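PDB 4RK0: LacI family sugar-binding transcriptional regulator from Enterococcus faecalis V583, which probably binds DNA to regulate transcription in response to a sugar, and holds ribose in its periplasmic binding protein-like region. Local coordinates for residues A[23-28]-A[234-239]; A[181-186]-A[209-214]; A[213-218]-A[228-233]; A[224-229]-A[267-272]. All coordinates share one frame; numbering follows the deposited sequence.

Contact 1 of 4, residues A[23-28]-A[234-239]; sequences AQLIRG and FQLGQT
Gly-28 and Gly-237 meet where helix 20-35 crosses helix 233-249, a close glycine-to-glycine helix packing in the sugar-binding fold of the LacI family. The axes of the two short segments approach to 6.8 Å and cross at -42°. Neither glycine has a side chain, and the backbones touch directly, with Gly-28 C 3.5 Å from Gly-237 C. Gly-28 CA also sits 3.5 Å from Phe-234 O, in a CA-H...O contact.

Phe-234 flanks this crossing. Its CG stands anti to the backbone N (chi1 -171°), which brings the ring beside Gly-28 and Arg-27. Gly-28 CA lies over one ring face, off centre toward the rim, in a CH-pi contact 4.0 Å from the centroid of the Phe-234 ring. The guanidinium of Arg-27 approaches the same ring obliquely, with the two planes 26° apart and Arg-27 NH1 3.5 Å from Phe-234 CE1. Arg-27 is held there by its own helix. The chain bends at chi3, and NH1 donates to a lone pair of Gln-24 OE1 at 2.8 Å, in the planes of both groups. Arg-27 also reaches the second subunit, where its backbone O accepts from Gln-47 NE2 of that chain.

Gln-238 touches Gly-28 O through its CG, and its NE2 is hydrogen-bonded to Ser-31 OG. Leu-236 packs on strand 103-107. Beyond the glycines, Leu-25 extends one methyl branch across the gap. Its CD1 rests 3.6 Å from Gly-237 CA and 4.0 Å from Leu-236 CG.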
loop_
_atom_site.group_PDB
_atom_site.type_symbol
_atom_site.label_atom_id
_atom_site.label_comp_id
_atom_site.label_asym_id
_atom_site.label_seq_id
_atom_site.Cartn_x
_atom_site.Cartn_y
_atom_site.Cartn_z
ATOM N N ALA A 23 1.237 -0.932 5.372
ATOM C CA ALA A 23 1.213 0.510 5.107
ATOM C C ALA A 23 0.408 1.258 6.164
ATOM O O ALA A 23 0.813 2.340 6.605
ATOM C CB ALA A 23 0.681 0.800 3.700
ATOM N N GLN A 24 -0.720 0.678 6.587
ATOM C CA GLN A 24 -1.559 1.310 7.604
ATOM C C GLN A 24 -0.917 1.200 8.964
ATOM O O GLN A 24 -1.055 2.088 9.792
ATOM C CB GLN A 24 -2.946 0.689 7.614
ATOM C CG GLN A 24 -3.834 1.123 6.476
ATOM C CD GLN A 24 -4.222 2.596 6.528
ATOM O OE1 GLN A 24 -3.957 3.307 7.495
ATOM N NE2 GLN A 24 -4.848 3.061 5.458
ATOM N N LEU A 25 -0.206 0.108 9.221
ATOM C CA LEU A 25 0.639 0.032 10.437
ATOM C C LEU A 25 1.609 1.201 10.514
ATOM O O LEU A 25 1.758 1.884 11.581
ATOM C CB LEU A 25 1.365 -1.326 10.478
ATOM C CG LEU A 25 2.287 -1.594 11.668
ATOM C CD1 LEU A 25 1.478 -1.696 12.943
ATOM C CD2 LEU A 25 3.042 -2.896 11.424
ATOM N N ILE A 26 2.298 1.461 9.415
ATOM C CA ILE A 26 3.242 2.556 9.367
ATOM C C ILE A 26 2.547 3.921 9.619
ATOM O O ILE A 26 3.029 4.704 10.412
ATOM C CB ILE A 26 4.078 2.551 8.070
ATOM C CG1 ILE A 26 5.105 1.398 8.113
ATOM C CG2 ILE A 26 4.790 3.873 7.863
ATOM C CD1 ILE A 26 5.488 0.902 6.745
ATOM N N ARG A 27 1.429 4.200 8.962
ATOM C CA ARG A 27 0.676 5.420 9.289
ATOM C C ARG A 27 0.337 5.553 10.765
ATOM O O ARG A 27 0.396 6.640 11.324
ATOM C CB ARG A 27 -0.647 5.447 8.495
ATOM C CG ARG A 27 -0.452 5.669 7.035
ATOM C CD ARG A 27 -1.765 5.939 6.327
ATOM N NE ARG A 27 -2.432 7.131 6.839
ATOM C CZ ARG A 27 -3.514 7.147 7.621
ATOM N NH1 ARG A 27 -4.111 6.034 8.033
ATOM N NH2 ARG A 27 -4.006 8.314 7.996
ATOM N N GLY A 28 -0.076 4.454 11.372
ATOM C CA GLY A 28 -0.369 4.423 12.804
ATOM C C GLY A 28 0.834 4.855 13.611
ATOM O O GLY A 28 0.742 5.737 14.452
ATOM N N PHE A 234 -4.372 0.420 12.431
ATOM C CA PHE A 234 -3.965 1.811 12.695
ATOM C C PHE A 234 -3.671 1.937 14.166
ATOM O O PHE A 234 -2.610 2.446 14.564
ATOM C CB PHE A 234 -5.073 2.813 12.308
ATOM C CG PHE A 234 -4.631 4.219 12.365
ATOM C CD1 PHE A 234 -3.790 4.695 11.404
ATOM C CD2 PHE A 234 -4.969 5.043 13.416
ATOM C CE1 PHE A 234 -3.343 6.013 11.431
ATOM C CE2 PHE A 234 -4.538 6.367 13.454
ATOM C CZ PHE A 234 -3.729 6.852 12.462
ATOM N N GLN A 235 -4.601 1.418 14.966
ATOM C CA GLN A 235 -4.472 1.453 16.414
ATOM C C GLN A 235 -3.320 0.604 16.911
ATOM O O GLN A 235 -2.693 0.947 17.898
ATOM C CB GLN A 235 -5.757 0.981 17.067
ATOM C CG GLN A 235 -5.740 1.064 18.594
ATOM C CD GLN A 235 -6.910 0.332 19.215
ATOM O OE1 GLN A 235 -7.864 -0.030 18.536
ATOM N NE2 GLN A 235 -6.841 0.116 20.508
ATOM N N LEU A 236 -3.050 -0.515 16.248
ATOM C CA LEU A 236 -1.856 -1.306 16.560
ATOM C C LEU A 236 -0.584 -0.481 16.365
ATOM O O LEU A 236 0.296 -0.512 17.242
ATOM C CB LEU A 236 -1.821 -2.555 15.669
ATOM C CG LEU A 236 -0.623 -3.476 15.778
ATOM C CD1 LEU A 236 -0.433 -3.976 17.193
ATOM C CD2 LEU A 236 -0.826 -4.608 14.751
ATOM N N GLY A 237 -0.505 0.294 15.271
ATOM C CA GLY A 237 0.645 1.129 15.008
ATOM C C GLY A 237 0.760 2.264 16.030
ATOM O O GLY A 237 1.845 2.571 16.504
ATOM N N GLN A 238 -0.358 2.888 16.374
ATOM C CA GLN A 238 -0.322 3.929 17.401
ATOM C C GLN A 238 0.145 3.388 18.766
ATOM O O GLN A 238 0.993 4.005 19.444
ATOM C CB GLN A 238 -1.691 4.587 17.540
ATOM C CG GLN A 238 -2.053 5.455 16.339
ATOM C CD GLN A 238 -3.197 6.390 16.686
ATOM O OE1 GLN A 238 -4.177 5.973 17.298
ATOM N NE2 GLN A 238 -3.059 7.656 16.339
ATOM N N THR A 239 -0.423 2.277 19.180
ATOM C CA THR A 239 -0.125 1.700 20.472
ATOM C C THR A 239 1.338 1.237 20.556
ATOM O O THR A 239 2.023 1.426 21.569
ATOM C CB THR A 239 -1.022 0.495 20.761
ATOM O OG1 THR A 239 -2.410 0.831 20.617
ATOM C CG2 THR A 239 -0.793 -0.008 22.187
#

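Contact 2 of 4, residues A[181-186]-A[209-214]. With RIB (alpha-D-ribofuranose), chain E.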
loop_
_atom_site.group_PDB
_atom_site.type_symbol
_atom_site.label_atom_id
_atom_site.label_comp_id
_atom_site.label_asym_id
_atom_site.label_seq_id
_atom_site.Cartn_x
_atom_site.Cartn_y
_atom_site.Cartn_z
ATOM N N GLY A 181 -16.287 -23.663 1.054
ATOM C CA GLY A 181 -15.979 -22.469 1.839
ATOM C C GLY A 181 -14.475 -22.348 1.959
ATOM O O GLY A 181 -13.797 -23.329 2.126
ATOM N N ILE A 182 -13.941 -21.138 1.906
ATOM C CA ILE A 182 -12.504 -20.978 1.934
ATOM C C ILE A 182 -12.177 -19.923 2.955
ATOM O O ILE A 182 -12.772 -18.846 2.928
ATOM C CB ILE A 182 -11.928 -20.546 0.563
ATOM C CG1 ILE A 182 -12.351 -21.496 -0.541
ATOM C CG2 ILE A 182 -10.411 -20.400 0.607
ATOM C CD1 ILE A 182 -12.288 -20.857 -1.925
ATOM N N PHE A 183 -11.278 -20.252 3.894
ATOM C CA PHE A 183 -10.691 -19.243 4.802
ATOM C C PHE A 183 -9.342 -18.825 4.262
ATOM O O PHE A 183 -8.397 -19.605 4.303
ATOM C CB PHE A 183 -10.589 -19.807 6.266
ATOM C CG PHE A 183 -9.979 -18.875 7.275
ATOM C CD1 PHE A 183 -10.083 -17.492 7.189
ATOM C CD2 PHE A 183 -9.309 -19.421 8.390
ATOM C CE1 PHE A 183 -9.510 -16.675 8.150
ATOM C CE2 PHE A 183 -8.749 -18.616 9.344
ATOM C CZ PHE A 183 -8.849 -17.231 9.249
ATOM N N ALA A 184 -9.245 -17.594 3.746
ATOM C CA ALA A 184 -8.005 -17.055 3.272
ATOM C C ALA A 184 -7.321 -16.380 4.443
ATOM O O ALA A 184 -7.916 -15.525 5.091
ATOM C CB ALA A 184 -8.239 -16.059 2.158
ATOM N N ILE A 185 -6.069 -16.747 4.710
ATOM C CA ILE A 185 -5.440 -16.333 5.963
ATOM C C ILE A 185 -5.050 -14.868 5.963
ATOM O O ILE A 185 -4.739 -14.313 7.008
ATOM C CB ILE A 185 -4.273 -17.271 6.346
ATOM C CG1 ILE A 185 -4.321 -17.627 7.816
ATOM C CG2 ILE A 185 -2.954 -16.663 5.983
ATOM C CD1 ILE A 185 -5.374 -18.632 8.137
ATOM N N ASN A 186 -5.079 -14.225 4.797
ATOM C CA ASN A 186 -5.120 -12.768 4.765
ATOM C C ASN A 186 -5.923 -12.278 3.558
ATOM O O ASN A 186 -6.252 -13.072 2.657
ATOM C CB ASN A 186 -3.760 -12.094 4.892
ATOM C CG ASN A 186 -2.957 -12.077 3.613
ATOM O OD1 ASN A 186 -3.176 -12.864 2.692
ATOM N ND2 ASN A 186 -1.981 -11.183 3.573
ATOM N N SER A 209 -17.848 -19.705 -0.988
ATOM C CA SER A 209 -17.922 -18.734 0.082
ATOM C C SER A 209 -16.500 -18.523 0.508
ATOM O O SER A 209 -15.759 -19.501 0.709
ATOM C CB SER A 209 -18.765 -19.286 1.254
ATOM O OG SER A 209 -20.153 -19.196 1.004
ATOM N N ILE A 210 -16.110 -17.254 0.623
ATOM C CA ILE A 210 -14.790 -16.889 1.063
ATOM C C ILE A 210 -14.832 -15.891 2.205
ATOM O O ILE A 210 -15.538 -14.891 2.145
ATOM C CB ILE A 210 -13.983 -16.230 -0.085
ATOM C CG1 ILE A 210 -13.934 -17.203 -1.278
ATOM C CG2 ILE A 210 -12.593 -15.818 0.387
ATOM C CD1 ILE A 210 -13.208 -16.701 -2.508
ATOM N N ILE A 211 -13.986 -16.151 3.199
ATOM C CA ILE A 211 -13.727 -15.212 4.290
ATOM C C ILE A 211 -12.226 -14.957 4.375
ATOM O O ILE A 211 -11.403 -15.909 4.359
ATOM C CB ILE A 211 -14.249 -15.717 5.672
ATOM C CG1 ILE A 211 -13.945 -14.698 6.783
ATOM C CG2 ILE A 211 -13.650 -17.065 6.038
ATOM C CD1 ILE A 211 -14.839 -14.876 8.001
ATOM N N GLY A 212 -11.888 -13.673 4.467
ATOM C CA GLY A 212 -10.552 -13.190 4.542
ATOM C C GLY A 212 -10.055 -12.891 5.943
ATOM O O GLY A 212 -10.674 -13.269 6.922
ATOM N N TYR A 213 -8.929 -12.180 6.022
ATOM C CA TYR A 213 -8.410 -11.699 7.269
ATOM C C TYR A 213 -7.628 -10.376 7.107
ATOM O O TYR A 213 -6.707 -10.271 6.288
ATOM C CB TYR A 213 -7.538 -12.783 7.892
ATOM C CG TYR A 213 -7.452 -12.728 9.406
ATOM C CD1 TYR A 213 -6.691 -11.751 10.053
ATOM C CD2 TYR A 213 -8.098 -13.671 10.196
ATOM C CE1 TYR A 213 -6.616 -11.699 11.445
ATOM C CE2 TYR A 213 -7.974 -13.646 11.587
ATOM C CZ TYR A 213 -7.243 -12.639 12.196
ATOM O OH TYR A 213 -7.146 -12.561 13.582
ATOM N N ASP A 214 -8.035 -9.386 7.888
ATOM C CA ASP A 214 -7.367 -8.080 8.107
ATOM C C ASP A 214 -8.350 -6.914 8.066
ATOM O O ASP A 214 -8.234 -5.963 8.835
ATOM C CB ASP A 214 -6.257 -7.728 7.127
ATOM C CG ASP A 214 -4.963 -8.536 7.317
ATOM O OD1 ASP A 214 -4.742 -9.115 8.406
ATOM O OD2 ASP A 214 -4.112 -8.482 6.386
HETATM O O5 RIB E . -2.010 -9.268 5.800
HETATM C C5 RIB E . -0.640 -9.311 6.166
HETATM C C4 RIB E . -0.560 -10.317 7.231
HETATM O O4 RIB E . 0.793 -10.622 7.659
HETATM C C3 RIB E . -1.419 -9.575 8.235
HETATM O O3 RIB E . -2.524 -10.462 8.417
HETATM C C2 RIB E . -0.417 -9.372 9.376
HETATM O O2 RIB E . -0.962 -9.731 10.621
HETATM C C1 RIB E . 0.893 -10.077 8.982
HETATM O O1 RIB E . 1.358 -10.954 9.993
#
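Phe-183 and Ile-211 pair across the two strands of a beta-alpha-beta unit, strand 181-184, helix 187-199 and strand 209-211. The strands run parallel, with an 18° angle between the short segments. Three backbone bonds hold them. Ile-182 takes part twice, its N donating to Ser-209 O and its O accepting from Ile-211 N. The third runs from Ala-184 N to Ile-211 O at 2.8 Å.

Ile-182 and Ile-210 lie side by side on the face covered by helix 187-199, with Ile-182 CD1 4.1 Å from Ile-210 CG1. Phe-183 and Ile-211 occupy the other face, where helix 109-122 packs on both. The Phe-183 ring turns its edge to the second strand. CD1 touches Ile-211 CG2 at 3.8 Å, and CZ of Phe-183 meets Tyr-213 CD2, also at 3.8 Å.

The loops that follow the two strands reach the ribose. Asn-186 is the N-cap of helix 187-199. Its CG is placed between the backbone N and carbonyl carbon (chi1 79°). OD1 then caps Ile-189 N, while ND2 donates to ribose O5 at 2.9 Å, nearly straight (166°). Asp-214 OD1 accepts from ribose O3 at 2.6 Å. Ribose O5 also points its hydroxyl at Asp-214 OD2, but the modelled 2.3 Å between these two atoms is too short to trust. A ligand site at the C-terminal ends of parallel strands is usual in alpha/beta folds; here it forms one side of the ribose site of the periplasmic binding protein-like fold.

Contact 3 of 4, residues A[213-218]-A[228-233]. With RIB (alpha-D-ribofuranose), chain E.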
loop_
_atom_site.group_PDB
_atom_site.type_symbol
_atom_site.label_atom_id
_atom_site.label_comp_id
_atom_site.label_asym_id
_atom_site.label_seq_id
_atom_site.Cartn_x
_atom_site.Cartn_y
_atom_site.Cartn_z
ATOM N N TYR A 213 -8.929 -12.180 6.022
ATOM C CA TYR A 213 -8.410 -11.699 7.269
ATOM C C TYR A 213 -7.628 -10.376 7.107
ATOM O O TYR A 213 -6.707 -10.271 6.288
ATOM C CB TYR A 213 -7.538 -12.783 7.892
ATOM C CG TYR A 213 -7.452 -12.728 9.406
ATOM C CD1 TYR A 213 -6.691 -11.751 10.053
ATOM C CD2 TYR A 213 -8.098 -13.671 10.196
ATOM C CE1 TYR A 213 -6.616 -11.699 11.445
ATOM C CE2 TYR A 213 -7.974 -13.646 11.587
ATOM C CZ TYR A 213 -7.243 -12.639 12.196
ATOM O OH TYR A 213 -7.146 -12.561 13.582
ATOM N N ASP A 214 -8.035 -9.386 7.888
ATOM C CA ASP A 214 -7.367 -8.080 8.107
ATOM C C ASP A 214 -8.350 -6.914 8.066
ATOM O O ASP A 214 -8.234 -5.963 8.835
ATOM C CB ASP A 214 -6.257 -7.728 7.127
ATOM C CG ASP A 214 -4.963 -8.536 7.317
ATOM O OD1 ASP A 214 -4.742 -9.115 8.406
ATOM O OD2 ASP A 214 -4.112 -8.482 6.386
ATOM N N ASN A 215 -9.246 -6.969 7.106
ATOM C CA ASN A 215 -10.117 -5.863 6.765
ATOM C C ASN A 215 -9.392 -4.685 6.209
ATOM O O ASN A 215 -9.644 -3.559 6.593
ATOM C CB ASN A 215 -10.981 -5.449 7.930
ATOM C CG ASN A 215 -12.127 -4.529 7.514
ATOM O OD1 ASN A 215 -12.709 -4.704 6.469
ATOM N ND2 ASN A 215 -12.429 -3.546 8.336
ATOM N N VAL A 216 -8.546 -4.938 5.227
ATOM C CA VAL A 216 -7.845 -3.848 4.562
ATOM C C VAL A 216 -8.908 -3.067 3.758
ATOM O O VAL A 216 -10.021 -3.535 3.553
ATOM C CB VAL A 216 -6.682 -4.336 3.653
ATOM C CG1 VAL A 216 -5.597 -5.072 4.465
ATOM C CG2 VAL A 216 -7.174 -5.233 2.530
ATOM N N ASP A 217 -8.563 -1.882 3.314
ATOM C CA ASP A 217 -9.577 -0.982 2.744
ATOM C C ASP A 217 -10.193 -1.542 1.472
ATOM O O ASP A 217 -11.407 -1.393 1.241
ATOM C CB ASP A 217 -8.980 0.413 2.524
ATOM C CG ASP A 217 -9.249 1.344 3.694
ATOM O OD1 ASP A 217 -10.401 1.369 4.178
ATOM O OD2 ASP A 217 -8.320 2.051 4.133
ATOM N N MET A 218 -9.375 -2.239 0.685
ATOM C CA MET A 218 -9.824 -2.876 -0.558
ATOM C C MET A 218 -10.974 -3.878 -0.418
ATOM O O MET A 218 -11.572 -4.234 -1.429
ATOM C CB MET A 218 -8.665 -3.578 -1.302
ATOM C CG MET A 218 -7.890 -2.714 -2.309
ATOM S SD MET A 218 -8.824 -1.755 -3.520
ATOM C CE MET A 218 -9.125 -2.851 -4.850
ATOM N N THR A 228 -14.640 -10.624 6.273
ATOM C CA THR A 228 -13.281 -10.719 6.772
ATOM C C THR A 228 -13.215 -10.524 8.286
ATOM O O THR A 228 -14.199 -10.175 8.916
ATOM C CB THR A 228 -12.409 -9.647 6.074
ATOM O OG1 THR A 228 -11.052 -9.934 6.341
ATOM C CG2 THR A 228 -12.761 -8.225 6.514
ATOM N N ILE A 229 -12.061 -10.810 8.858
ATOM C CA ILE A 229 -11.789 -10.532 10.263
ATOM C C ILE A 229 -11.001 -9.273 10.348
ATOM O O ILE A 229 -9.935 -9.189 9.750
ATOM C CB ILE A 229 -10.956 -11.668 10.893
ATOM C CG1 ILE A 229 -11.706 -12.980 10.842
ATOM C CG2 ILE A 229 -10.612 -11.307 12.346
ATOM C CD1 ILE A 229 -13.144 -12.959 11.297
ATOM N N ALA A 230 -11.508 -8.278 11.073
ATOM C CA ALA A 230 -10.842 -7.004 11.148
ATOM C C ALA A 230 -9.792 -6.955 12.261
ATOM O O ALA A 230 -10.092 -7.215 13.416
ATOM C CB ALA A 230 -11.844 -5.861 11.378
ATOM N N GLN A 231 -8.578 -6.591 11.881
ATOM C CA GLN A 231 -7.524 -6.206 12.826
ATOM C C GLN A 231 -7.485 -4.696 12.936
ATOM O O GLN A 231 -7.594 -4.030 11.932
ATOM C CB GLN A 231 -6.138 -6.627 12.330
ATOM C CG GLN A 231 -5.912 -8.132 12.243
ATOM C CD GLN A 231 -4.441 -8.447 12.195
ATOM O OE1 GLN A 231 -3.710 -8.168 13.158
ATOM N NE2 GLN A 231 -3.972 -8.974 11.063
ATOM N N PRO A 232 -7.270 -4.162 14.153
ATOM C CA PRO A 232 -7.213 -2.725 14.371
ATOM C C PRO A 232 -5.826 -2.192 14.123
ATOM O O PRO A 232 -5.118 -1.835 15.066
ATOM C CB PRO A 232 -7.640 -2.581 15.846
ATOM C CG PRO A 232 -7.197 -3.861 16.490
ATOM C CD PRO A 232 -7.367 -4.918 15.419
ATOM N N VAL A 233 -5.446 -2.155 12.852
ATOM C CA VAL A 233 -4.048 -1.972 12.461
ATOM C C VAL A 233 -3.535 -0.587 12.676
ATOM O O VAL A 233 -2.385 -0.423 13.092
ATOM C CB VAL A 233 -3.685 -2.468 11.006
ATOM C CG1 VAL A 233 -4.465 -1.742 9.904
ATOM C CG2 VAL A 233 -2.193 -2.383 10.776
HETATM O O5 RIB E . -2.010 -9.268 5.800
HETATM C C5 RIB E . -0.640 -9.311 6.166
HETATM C C4 RIB E . -0.560 -10.317 7.231
HETATM O O4 RIB E . 0.793 -10.622 7.659
HETATM C C3 RIB E . -1.419 -9.575 8.235
HETATM O O3 RIB E . -2.524 -10.462 8.417
HETATM C C2 RIB E . -0.417 -9.372 9.376
HETATM O O2 RIB E . -0.962 -9.731 10.621
HETATM C C1 RIB E . 0.893 -10.077 8.982
HETATM O O1 RIB E . 1.358 -10.954 9.993
#
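Asp-214 makes three hydrogen bonds to segment 228-233, two of them to Gln-231 and one to Ile-229 O. Asp-214 N donates to Ile-229 O at 2.7 Å. Gln-231 N returns a bond to Asp-214 O at 3.1 Å, coming from above the carbonyl plane rather than on a lone pair. The third bond links the side chains of Asp-214 and Gln-231, which lie side by side and point the same way. Gln-231 NE2 meets Asp-214 OD1 at 2.8 Å, on the anti side of the carboxylate and 31° out of its plane. The same NE2 donates an almost straight bond (174°) to ribose O2 at 3.1 Å. Gln-231 OE1 is bound to Thr-107 OG1, so both ends of the amide are fixed.

Apolar contacts flank this polar core. Ile-229 lays its CB over one face of the Tyr-213 ring, a CH-pi contact with CB 3.8 Å from the ring centroid. The aliphatic CG of Gln-231 touches Tyr-213 CE1 obliquely. On the other flank, Asn-215 CB packs on Ala-230 CB at 3.6 Å. The Asn-215 OD1 turns to Arg-267.

Such a hydrogen-bonded network of polar side chains round the sugar hydroxyls is characteristic of the sugar sites of periplasmic binding protein-like proteins.

Contact 4 of 4, residues A[224-229]-A[267-272]; sequences PPLTTI and RFSTAP
Arg-267 lies along the Pro-225 to Thr-228 chain, where the loop after strand 257-265 packs against the approach to strand 228-230 in the periplasmic binding protein-like fold. Its side chain is extended from CG to NE and runs past the ring of Pro-225, with CD 3.7 Å from Pro-225 CB. The guanidinium then turns an edge to the backbone. NH1 donates to Leu-226 O at 2.8 Å, within the guanidinium plane and close to the line of the C=O bond. NH2 serves two further partners, Glu-220 in a salt bridge and Asn-215 OD1.

Phe-268 diverges from it. Its ring leads away from the contact, while its CB packs 4.0 Å from Pro-224 CB. Its N is bonded to Pro-225 O. A cis peptide bond precedes Pro-224.

Two hydroxyls each accept a backbone N-H from across the contact. Ser-269 OG, set between its own N and carbonyl carbon (chi1 70°), comes within 3.0 Å of Thr-227 N and accepts its hydrogen. It is also bonded to Ile-210 O, which ties the loop to strand 209-211. Thr-227 OG1 accepts from Arg-267 N at 2.8 Å. A water continues this network. It accepts from Thr-270 N at 2.9 Å and lies 2.6 Å from each of two hydroxyl oxygens, Thr-227 OG1 and Thr-270 OG1.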
loop_
_atom_site.group_PDB
_atom_site.type_symbol
_atom_site.label_atom_id
_atom_site.label_comp_id
_atom_site.label_asym_id
_atom_site.label_seq_id
_atom_site.Cartn_x
_atom_site.Cartn_y
_atom_site.Cartn_z
ATOM N N PRO A 224 -17.725 -9.822 -4.950
ATOM C CA PRO A 224 -18.480 -9.025 -3.995
ATOM C C PRO A 224 -17.635 -8.503 -2.821
ATOM O O PRO A 224 -16.543 -9.015 -2.604
ATOM C CB PRO A 224 -19.517 -10.032 -3.481
ATOM C CG PRO A 224 -18.760 -11.313 -3.494
ATOM C CD PRO A 224 -17.803 -11.262 -4.667
ATOM N N PRO A 225 -18.151 -7.519 -2.048
ATOM C CA PRO A 225 -17.395 -7.045 -0.899
ATOM C C PRO A 225 -17.062 -8.217 0.035
ATOM O O PRO A 225 -17.915 -9.105 0.264
ATOM C CB PRO A 225 -18.299 -6.009 -0.261
ATOM C CG PRO A 225 -19.112 -5.498 -1.403
ATOM C CD PRO A 225 -19.274 -6.615 -2.374
ATOM N N LEU A 226 -15.829 -8.196 0.533
ATOM C CA LEU A 226 -15.206 -9.352 1.209
ATOM C C LEU A 226 -15.479 -9.336 2.730
ATOM O O LEU A 226 -15.162 -8.365 3.456
ATOM C CB LEU A 226 -13.690 -9.384 0.927
ATOM C CG LEU A 226 -12.873 -10.448 1.646
ATOM C CD1 LEU A 226 -13.282 -11.845 1.179
ATOM C CD2 LEU A 226 -11.389 -10.202 1.405
ATOM N N THR A 227 -16.073 -10.442 3.165
ATOM C CA THR A 227 -16.304 -10.776 4.555
ATOM C C THR A 227 -14.966 -11.149 5.097
ATOM O O THR A 227 -14.224 -11.924 4.458
ATOM C CB THR A 227 -17.296 -11.948 4.664
ATOM O OG1 THR A 227 -18.591 -11.523 4.225
ATOM C CG2 THR A 227 -17.406 -12.476 6.118
ATOM N N THR A 228 -14.640 -10.624 6.273
ATOM C CA THR A 228 -13.281 -10.719 6.772
ATOM C C THR A 228 -13.215 -10.524 8.286
ATOM O O THR A 228 -14.199 -10.175 8.916
ATOM C CB THR A 228 -12.409 -9.647 6.074
ATOM O OG1 THR A 228 -11.052 -9.934 6.341
ATOM C CG2 THR A 228 -12.761 -8.225 6.514
ATOM N N ILE A 229 -12.061 -10.810 8.858
ATOM C CA ILE A 229 -11.789 -10.532 10.263
ATOM C C ILE A 229 -11.001 -9.273 10.348
ATOM O O ILE A 229 -9.935 -9.189 9.750
ATOM C CB ILE A 229 -10.956 -11.668 10.893
ATOM C CG1 ILE A 229 -11.706 -12.980 10.842
ATOM C CG2 ILE A 229 -10.612 -11.307 12.346
ATOM C CD1 ILE A 229 -13.144 -12.959 11.297
ATOM N N ARG A 267 -19.803 -9.138 5.085
ATOM C CA ARG A 267 -20.143 -8.462 3.845
ATOM C C ARG A 267 -20.886 -9.425 2.948
ATOM O O ARG A 267 -21.922 -10.006 3.373
ATOM C CB ARG A 267 -18.887 -7.836 3.210
ATOM C CG ARG A 267 -18.313 -6.749 4.050
ATOM C CD ARG A 267 -17.337 -5.874 3.275
ATOM N NE ARG A 267 -16.854 -4.793 4.118
ATOM C CZ ARG A 267 -15.711 -4.815 4.823
ATOM N NH1 ARG A 267 -14.936 -5.897 4.829
ATOM N NH2 ARG A 267 -15.361 -3.762 5.552
ATOM N N PHE A 268 -20.411 -9.640 1.721
ATOM C CA PHE A 268 -21.211 -10.331 0.745
ATOM C C PHE A 268 -20.523 -11.497 0.089
ATOM O O PHE A 268 -21.032 -12.078 -0.882
ATOM C CB PHE A 268 -21.784 -9.310 -0.262
ATOM C CG PHE A 268 -22.819 -8.422 0.353
ATOM C CD1 PHE A 268 -24.133 -8.867 0.504
ATOM C CD2 PHE A 268 -22.479 -7.182 0.882
ATOM C CE1 PHE A 268 -25.092 -8.074 1.112
ATOM C CE2 PHE A 268 -23.443 -6.379 1.499
ATOM C CZ PHE A 268 -24.748 -6.827 1.611
ATOM N N SER A 269 -19.413 -11.937 0.657
ATOM C CA SER A 269 -18.650 -13.001 0.002
ATOM C C SER A 269 -18.917 -14.419 0.533
ATOM O O SER A 269 -18.305 -15.355 0.087
ATOM C CB SER A 269 -17.148 -12.663 0.075
ATOM O OG SER A 269 -16.661 -12.773 1.397
ATOM N N THR A 270 -19.823 -14.552 1.487
ATOM C CA THR A 270 -20.313 -15.869 1.892
ATOM C C THR A 270 -21.814 -15.991 1.765
ATOM O O THR A 270 -22.535 -14.999 1.781
ATOM C CB THR A 270 -19.928 -16.184 3.365
ATOM O OG1 THR A 270 -20.697 -15.367 4.263
ATOM C CG2 THR A 270 -18.443 -15.931 3.604
ATOM N N ALA A 271 -22.285 -17.231 1.671
ATOM C CA ALA A 271 -23.694 -17.503 1.661
ATOM C C ALA A 271 -23.999 -18.886 2.235
ATOM O O ALA A 271 -23.153 -19.776 2.205
ATOM C CB ALA A 271 -24.270 -17.385 0.237
ATOM N N PRO A 272 -25.226 -19.075 2.747
ATOM C CA PRO A 272 -25.512 -20.405 3.307
ATOM C C PRO A 272 -25.470 -21.475 2.256
ATOM O O PRO A 272 -25.966 -21.294 1.135
ATOM C CB PRO A 272 -26.910 -20.258 3.943
ATOM C CG PRO A 272 -27.196 -18.809 4.009
ATOM C CD PRO A 272 -26.271 -18.087 3.058
HETATM O O HOH W 1 -20.735 -12.881 3.669
#

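In the fold
Contacts 2, 3 and 4 follow one another along the chain and lie close together, with centres 9 to 13 Å apart. Contacts 2 and 3 share Tyr-213 and Asp-214, and both touch the ribose. Contacts 3 and 4 share Thr-228 and Ile-229. Contact 1 stands about 23 Å from contact 2 and 25 Å from contact 4, centre to centre. It is 13 Å from contact 3 and touches it, Val-233 packing on Gln-24 and Leu-25. Contacts 2 and 3 are nested in the loop it closes. Strand 228-230, at the edge of the mixed seven-stranded sheet, follows strand 209-211 of the parallel sheet and leads into helix 233-249. This is consistent with a crossover between two lobes, with the sugar between them.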